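Side-chain contact in DegV family protein (Corynebacterium glutamicum, PDB 3EGL), which binds long-chain fatty acids such as palmitate and may take part in lipid transport or fatty acid metabolism: residues E138-L143 with V196-I201. Sequence-based numbering, arbitrary orientation.
With PLM (palmitic acid), chain D.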
ATOM      1  N   GLU A 138       2.747  -2.615  -9.116  1.00 26.26           N
ATOM      2  CA  GLU A 138       2.464  -3.987  -8.763  1.00 26.42           C
ATOM      3  C   GLU A 138       2.854  -4.139  -7.314  1.00 26.39           C
ATOM      4  O   GLU A 138       3.709  -3.429  -6.814  1.00 25.79           O
ATOM      5  CB  GLU A 138       3.277  -4.974  -9.609  1.00 26.02           C
ATOM      6  CG  GLU A 138       3.134  -4.869 -11.145  1.00 27.80           C
ATOM      7  CD  GLU A 138       1.796  -5.383 -11.667  1.00 29.16           C
ATOM      8  OE1 GLU A 138       1.062  -5.993 -10.869  1.00 27.96           O
ATOM      9  OE2 GLU A 138       1.476  -5.174 -12.865  1.00 30.94           O
ATOM     10  N   THR A 139       2.224  -5.098  -6.648  1.00 27.70           N
ATOM     11  CA  THR A 139       2.518  -5.398  -5.246  1.00 27.61           C
ATOM     12  C   THR A 139       2.606  -6.909  -5.101  1.00 27.71           C
ATOM     13  O   THR A 139       1.620  -7.628  -5.351  1.00 26.91           O
ATOM     14  CB  THR A 139       1.426  -4.782  -4.290  1.00 27.60           C
ATOM     15  OG1 THR A 139       1.450  -3.349  -4.402  1.00 28.26           O
ATOM     16  CG2 THR A 139       1.654  -5.153  -2.820  1.00 26.70           C
ATOM     17  N   TRP A 140       3.787  -7.372  -4.698  1.00 27.26           N
ATOM     18  CA  TRP A 140       4.000  -8.768  -4.356  1.00 27.98           C
ATOM     19  C   TRP A 140       4.344  -8.900  -2.879  1.00 28.61           C
ATOM     20  O   TRP A 140       4.904  -7.972  -2.290  1.00 29.57           O
ATOM     21  CB  TRP A 140       5.148  -9.377  -5.167  1.00 27.15           C
ATOM     22  CG  TRP A 140       4.949  -9.456  -6.649  1.00 27.47           C
ATOM     23  CD1 TRP A 140       4.325 -10.443  -7.322  1.00 27.21           C
ATOM     24  CD2 TRP A 140       5.426  -8.524  -7.656  1.00 27.80           C
ATOM     25  NE1 TRP A 140       4.381 -10.210  -8.678  1.00 26.87           N
ATOM     26  CE2 TRP A 140       5.048  -9.044  -8.915  1.00 25.48           C
ATOM     27  CE3 TRP A 140       6.144  -7.317  -7.614  1.00 25.95           C
ATOM     28  CZ2 TRP A 140       5.359  -8.403 -10.132  1.00 23.82           C
ATOM     29  CZ3 TRP A 140       6.459  -6.685  -8.835  1.00 24.52           C
ATOM     30  CH2 TRP A 140       6.045  -7.231 -10.068  1.00 23.27           C
ATOM     31  N   ILE A 141       4.013 -10.049  -2.281  1.00 28.74           N
ATOM     32  CA  ILE A 141       4.353 -10.320  -0.868  1.00 28.96           C
ATOM     33  C   ILE A 141       4.861 -11.741  -0.737  1.00 28.19           C
ATOM     34  O   ILE A 141       4.253 -12.699  -1.250  1.00 27.31           O
ATOM     35  CB  ILE A 141       3.139 -10.180   0.103  1.00 30.00           C
ATOM     36  CG1 ILE A 141       2.295  -8.968  -0.245  1.00 32.84           C
ATOM     37  CG2 ILE A 141       3.589 -10.059   1.610  1.00 30.10           C
ATOM     38  CD1 ILE A 141       0.908  -9.060   0.379  1.00 37.35           C
ATOM     39  N   TYR A 142       6.006 -11.843  -0.072  1.00 27.53           N
ATOM     40  CA  TYR A 142       6.582 -13.095   0.354  1.00 26.89           C
ATOM     41  C   TYR A 142       6.121 -13.323   1.776  1.00 27.51           C
ATOM     42  O   TYR A 142       6.299 -12.449   2.667  1.00 26.72           O
ATOM     43  CB  TYR A 142       8.118 -13.049   0.353  1.00 26.57           C
ATOM     44  CG  TYR A 142       8.756 -14.197   1.132  1.00 26.30           C
ATOM     45  CD1 TYR A 142       8.771 -15.507   0.611  1.00 26.53           C
ATOM     46  CD2 TYR A 142       9.308 -13.989   2.404  1.00 27.15           C
ATOM     47  CE1 TYR A 142       9.339 -16.574   1.324  1.00 27.06           C
ATOM     48  CE2 TYR A 142       9.880 -15.063   3.141  1.00 26.82           C
ATOM     49  CZ  TYR A 142       9.883 -16.344   2.582  1.00 28.55           C
ATOM     50  OH  TYR A 142      10.439 -17.382   3.268  1.00 29.89           O
ATOM     51  N   LEU A 143       5.539 -14.506   1.978  1.00 27.57           N
ATOM     52  CA  LEU A 143       5.124 -14.943   3.292  1.00 28.04           C
ATOM     53  C   LEU A 143       6.058 -16.019   3.773  1.00 27.49           C
ATOM     54  O   LEU A 143       6.285 -17.031   3.110  1.00 28.01           O
ATOM     55  CB  LEU A 143       3.657 -15.427   3.278  1.00 28.18           C
ATOM     56  CG  LEU A 143       2.765 -14.296   2.753  1.00 29.58           C
ATOM     57  CD1 LEU A 143       1.374 -14.775   2.407  1.00 32.27           C
ATOM     58  CD2 LEU A 143       2.708 -13.126   3.734  1.00 28.68           C
ATOM     59  N   VAL A 196      11.980 -11.996  -8.098  1.00 29.00           N
ATOM     60  CA  VAL A 196      12.935 -11.273  -8.957  1.00 28.50           C
ATOM     61  C   VAL A 196      12.579 -11.518 -10.427  1.00 28.73           C
ATOM     62  O   VAL A 196      12.477 -10.571 -11.212  1.00 29.50           O
ATOM     63  CB  VAL A 196      14.438 -11.639  -8.646  1.00 28.51           C
ATOM     64  CG1 VAL A 196      15.399 -10.940  -9.612  1.00 26.31           C
ATOM     65  CG2 VAL A 196      14.803 -11.299  -7.198  1.00 25.96           C
ATOM     66  N   GLU A 197      12.312 -12.775 -10.769  1.00 28.83           N
ATOM     67  CA  GLU A 197      11.884 -13.150 -12.115  1.00 30.20           C
ATOM     68  C   GLU A 197      10.666 -12.352 -12.604  1.00 29.89           C
ATOM     69  O   GLU A 197      10.730 -11.719 -13.660  1.00 29.80           O
ATOM     70  CB  GLU A 197      11.628 -14.654 -12.219  1.00 31.17           C
ATOM     71  CG  GLU A 197      11.641 -15.177 -13.646  1.00 35.58           C
ATOM     72  CD  GLU A 197      11.481 -16.692 -13.743  1.00 43.58           C
ATOM     73  OE1 GLU A 197      12.127 -17.455 -12.970  1.00 45.92           O
ATOM     74  OE2 GLU A 197      10.712 -17.130 -14.629  1.00 48.55           O
ATOM     75  N   LEU A 198       9.586 -12.362 -11.827  1.00 29.27           N
ATOM     76  CA  LEU A 198       8.370 -11.630 -12.174  1.00 29.46           C
ATOM     77  C   LEU A 198       8.601 -10.126 -12.347  1.00 29.66           C
ATOM     78  O   LEU A 198       8.105  -9.528 -13.326  1.00 29.36           O
ATOM     79  CB  LEU A 198       7.245 -11.895 -11.140  1.00 29.10           C
ATOM     80  CG  LEU A 198       6.763 -13.365 -10.989  1.00 29.44           C
ATOM     81  CD1 LEU A 198       5.935 -13.536  -9.736  1.00 26.67           C
ATOM     82  CD2 LEU A 198       6.003 -13.940 -12.265  1.00 26.16           C
ATOM     83  N   ALA A 199       9.351  -9.516 -11.417  1.00 29.22           N
ATOM     84  CA  ALA A 199       9.575  -8.059 -11.494  1.00 29.52           C
ATOM     85  C   ALA A 199      10.406  -7.723 -12.723  1.00 29.85           C
ATOM     86  O   ALA A 199      10.113  -6.767 -13.443  1.00 29.88           O
ATOM     87  CB  ALA A 199      10.265  -7.537 -10.237  1.00 29.30           C
ATOM     88  N   GLN A 200      11.417  -8.551 -12.969  1.00 29.97           N
ATOM     89  CA  GLN A 200      12.237  -8.410 -14.147  1.00 30.80           C
ATOM     90  C   GLN A 200      11.437  -8.483 -15.440  1.00 30.27           C
ATOM     91  O   GLN A 200      11.576  -7.607 -16.283  1.00 29.80           O
ATOM     92  CB  GLN A 200      13.393  -9.409 -14.147  1.00 31.13           C
ATOM     93  CG  GLN A 200      14.445  -8.991 -15.114  1.00 34.79           C
ATOM     94  CD  GLN A 200      15.673  -9.873 -15.113  1.00 41.55           C
ATOM     95  OE1 GLN A 200      16.160 -10.281 -14.053  1.00 44.60           O
ATOM     96  NE2 GLN A 200      16.208 -10.156 -16.314  1.00 42.91           N
ATOM     97  N   ILE A 201      10.591  -9.502 -15.607  1.00 30.73           N
ATOM     98  CA  ILE A 201       9.717  -9.548 -16.800  1.00 30.98           C
ATOM     99  C   ILE A 201       8.897  -8.250 -16.900  1.00 30.79           C
ATOM    100  O   ILE A 201       8.776  -7.691 -17.976  1.00 31.05           O
ATOM    101  CB  ILE A 201       8.682 -10.726 -16.772  1.00 31.31           C
ATOM    102  CG1 ILE A 201       9.304 -12.072 -16.306  1.00 32.58           C
ATOM    103  CG2 ILE A 201       7.913 -10.823 -18.087  1.00 28.81           C
ATOM    104  CD1 ILE A 201      10.252 -12.714 -17.194  1.00 30.77           C
TER
HETATM  105  C1  PLM D 275      -8.729  -3.799   8.492  1.00 33.86           C
HETATM  106  O1  PLM D 275      -9.550  -3.545   7.593  1.00 34.50           O
HETATM  107  O2  PLM D 275      -9.072  -4.582   9.393  1.00 35.94           O
HETATM  108  C2  PLM D 275      -7.343  -3.225   8.514  1.00 32.48           C
HETATM  109  C3  PLM D 275      -6.585  -3.756   7.300  1.00 32.61           C
HETATM  110  C4  PLM D 275      -6.075  -5.171   7.400  1.00 29.76           C
HETATM  111  C5  PLM D 275      -5.800  -5.607   5.962  1.00 29.72           C
HETATM  112  C6  PLM D 275      -5.116  -6.948   5.881  1.00 29.49           C
HETATM  113  C7  PLM D 275      -4.934  -7.306   4.423  1.00 33.51           C
HETATM  114  C8  PLM D 275      -3.898  -8.411   4.170  1.00 35.50           C
HETATM  115  C9  PLM D 275      -2.478  -7.867   4.340  1.00 39.16           C
HETATM  116  CA  PLM D 275      -1.431  -8.694   3.578  1.00 42.05           C
HETATM  117  CB  PLM D 275      -0.015  -8.474   4.094  1.00 42.46           C
HETATM  118  CC  PLM D 275       0.539  -7.044   3.998  1.00 43.38           C
HETATM  119  CD  PLM D 275       1.273  -6.836   2.684  1.00 43.65           C
HETATM  120  CE  PLM D 275       2.350  -5.772   2.766  1.00 41.57           C
HETATM  121  CF  PLM D 275       1.971  -4.541   1.936  1.00 41.04           C
HETATM  122  CG  PLM D 275       2.540  -4.538   0.519  1.00 36.32           C
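In the helix-on-sheet packing of the second, six-stranded half of this DegV fold, Trp140 of strand 137-142 reaches across to Leu198 and Ala199 on helix 196-203. Between these two segments the indole alone spans from strand to helix, a place its broad, largely apolar ring system suits. The side chain leaves the strand toward the helix, and with CG anti to the carbonyl carbon (chi1 -64°) the indole extends to it. NE1 approaches Leu198 CD1 at 3.8 Å, and CZ2 lies 4.1 Å from Leu198 CB; the leucine side chain runs obliquely to that of Trp140. Farther along the six-membered ring, CH2 comes within 3.9 Å of Ala199 CA and CZ3 within 4.1 Å of Ala199 CB; the small side chain of Ala199 allows this approach to the helix backbone. One ring face is covered near its rim by Glu138 CB, 3.6 Å above the plane, while Arg173 and Arg202 form salt bridges that probably balance the buried Glu138 carboxylate. On the other face of the sheet, Thr139 and Ile141 lie against the palmitate chain, their methyl groups suiting a hydrocarbon tail. The strand runs between strands 171-175 and 255-261, while Val196 packs the helix against helix 224-231.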